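Local structure of putative rhamnosidase (3W5M) at residues Ala155-Phe159 and Val224-Asn228. The protein releases terminal non-reducing alpha-L-rhamnose by hydrolysis from citrus flavonoids and gum arabic, and binds L-rhamnose through a calcium-dependent carbohydrate-binding module. Numbering follows the deposited sequence.
Sequences ATRWF and VSASN. With CA (calcium ion), chain B.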
loop_
_atom_site.group_PDB
_atom_site.type_symbol
_atom_site.label_atom_id
_atom_site.label_comp_id
_atom_site.label_asym_id
_atom_site.label_seq_id
_atom_site.Cartn_x
_atom_site.Cartn_y
_atom_site.Cartn_z
ATOM N N ALA A 155 23.622 35.872 12.655
ATOM C CA ALA A 155 24.225 36.696 11.634
ATOM C C ALA A 155 24.724 35.838 10.476
ATOM O O ALA A 155 24.717 34.599 10.553
ATOM C CB ALA A 155 25.358 37.511 12.241
ATOM N N THR A 156 25.115 36.514 9.400
ATOM C CA THR A 156 25.776 35.882 8.249
ATOM C C THR A 156 27.283 36.070 8.364
ATOM O O THR A 156 27.749 37.140 8.783
ATOM C CB THR A 156 25.223 36.477 6.940
ATOM O OG1 THR A 156 23.816 36.251 6.917
ATOM C CG2 THR A 156 25.870 35.844 5.662
ATOM N N ARG A 157 28.043 35.025 8.023
ATOM C CA ARG A 157 29.509 35.107 7.941
ATOM C C ARG A 157 29.943 34.620 6.554
ATOM O O ARG A 157 29.198 33.893 5.896
ATOM C CB ARG A 157 30.185 34.306 9.043
ATOM C CG ARG A 157 29.732 34.747 10.442
ATOM C CD ARG A 157 30.290 36.111 10.778
ATOM N NE ARG A 157 29.935 36.586 12.121
ATOM C CZ ARG A 157 29.163 37.647 12.380
ATOM N NH1 ARG A 157 28.609 38.362 11.394
ATOM N NH2 ARG A 157 28.948 38.017 13.663
ATOM N N TRP A 158 31.115 35.070 6.121
ATOM C CA TRP A 158 31.593 34.799 4.760
ATOM C C TRP A 158 32.935 34.074 4.839
ATOM O O TRP A 158 33.751 34.355 5.749
ATOM C CB TRP A 158 31.712 36.132 3.997
ATOM C CG TRP A 158 30.367 36.791 3.782
ATOM C CD1 TRP A 158 29.550 36.652 2.696
ATOM C CD2 TRP A 158 29.676 37.676 4.690
ATOM N NE1 TRP A 158 28.403 37.390 2.865
ATOM C CE2 TRP A 158 28.451 38.020 4.082
ATOM C CE3 TRP A 158 29.981 38.206 5.961
ATOM C CZ2 TRP A 158 27.521 38.878 4.691
ATOM C CZ3 TRP A 158 29.060 39.039 6.576
ATOM C CH2 TRP A 158 27.839 39.369 5.939
ATOM N N PHE A 159 33.178 33.168 3.888
ATOM C CA PHE A 159 34.340 32.279 3.910
ATOM C C PHE A 159 34.888 32.101 2.512
ATOM O O PHE A 159 34.097 31.972 1.557
ATOM C CB PHE A 159 33.936 30.895 4.415
ATOM C CG PHE A 159 33.303 30.932 5.787
ATOM C CD1 PHE A 159 31.957 31.258 5.903
ATOM C CD2 PHE A 159 34.057 30.723 6.947
ATOM C CE1 PHE A 159 31.350 31.347 7.157
ATOM C CE2 PHE A 159 33.442 30.797 8.202
ATOM C CZ PHE A 159 32.110 31.110 8.301
ATOM N N VAL A 224 31.856 30.623 0.495
ATOM C CA VAL A 224 30.652 30.144 1.160
ATOM C C VAL A 224 30.162 31.302 1.987
ATOM O O VAL A 224 30.956 31.929 2.664
ATOM C CB VAL A 224 30.989 28.946 2.093
ATOM C CG1 VAL A 224 29.841 28.604 3.024
ATOM C CG2 VAL A 224 31.315 27.721 1.267
ATOM N N SER A 225 28.877 31.616 1.884
ATOM C CA SER A 225 28.188 32.404 2.940
ATOM C C SER A 225 27.405 31.420 3.806
ATOM O O SER A 225 26.934 30.402 3.315
ATOM C CB SER A 225 27.267 33.472 2.338
ATOM O OG SER A 225 26.210 32.880 1.591
ATOM N N ALA A 226 27.315 31.689 5.105
ATOM C CA ALA A 226 26.543 30.844 5.995
ATOM C C ALA A 226 25.886 31.756 7.006
ATOM O O ALA A 226 26.485 32.749 7.431
ATOM C CB ALA A 226 27.440 29.831 6.692
ATOM N N SER A 227 24.660 31.409 7.401
ATOM C CA SER A 227 23.898 32.248 8.322
ATOM C C SER A 227 23.408 31.446 9.511
ATOM O O SER A 227 22.977 30.293 9.370
ATOM C CB SER A 227 22.718 32.911 7.608
ATOM O OG SER A 227 23.205 33.717 6.540
ATOM N N ASN A 228 23.470 32.062 10.685
ATOM C CA ASN A 228 22.912 31.446 11.890
ATOM C C ASN A 228 21.560 32.100 12.125
ATOM O O ASN A 228 21.466 33.335 12.113
ATOM C CB ASN A 228 23.858 31.697 13.061
ATOM C CG ASN A 228 23.418 31.011 14.360
ATOM O OD1 ASN A 228 22.646 30.059 14.359
ATOM N ND2 ASN A 228 23.940 31.504 15.479
HETATM CA CA CA B . 21.905 27.887 14.781
HETATM O O HOH W 1 21.129 28.947 16.809
HETATM O O HOH W 2 19.504 26.991 15.171
HETATM O O HOH W 3 21.589 25.731 16.248
#
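In the carbohydrate-binding module CBM67, an antiparallel strand pair, with Thr156 facing Ser227 at its end, runs up to the calcium site, showing how a sheet can carry a metal ligand on the residue just past a strand end. Arg157 and Ala226 form a hydrogen-bonded pair, Arg157 N reaching Ala226 O at 2.8 Å and Ala226 N answering to Arg157 O; Phe159 and Val224 repeat the pattern, though the Phe159 N bond is more bent (136°). These are inner strands of one sheet of the module's beta-sandwich, a jelly-roll-like fold, flanked by strands 181-186 and 258-260. On one face, the hydroxyls of the non-hydrogen-bonded pair Thr156 and Ser227 meet, OG1 to OG, at 2.6 Å. With chi1 at -59° setting Thr156 OG1 beside the backbone N, CG2 rests 3.5 Å above the Trp158 ring plane, nearer its margin than its middle. Replacing Thr156 with alanine would probably leave Ser227 OG without this hydroxyl partner and uncover part of the indole. On the other face, Phe159 CE1 packs 4.2 Å from Ala226 CB. Beyond the paired strands, Asn228 N donates to Ala155 O (2.8 Å), while Asn228 OD1 binds calcium at 2.3 Å, alongside side-chain oxygens of Asp179 and Asn180, the Pro233 carbonyl oxygen and three waters. Asn228 ND2 bonds to Pro153 O and Gly232 O, fixing the amide's rotation.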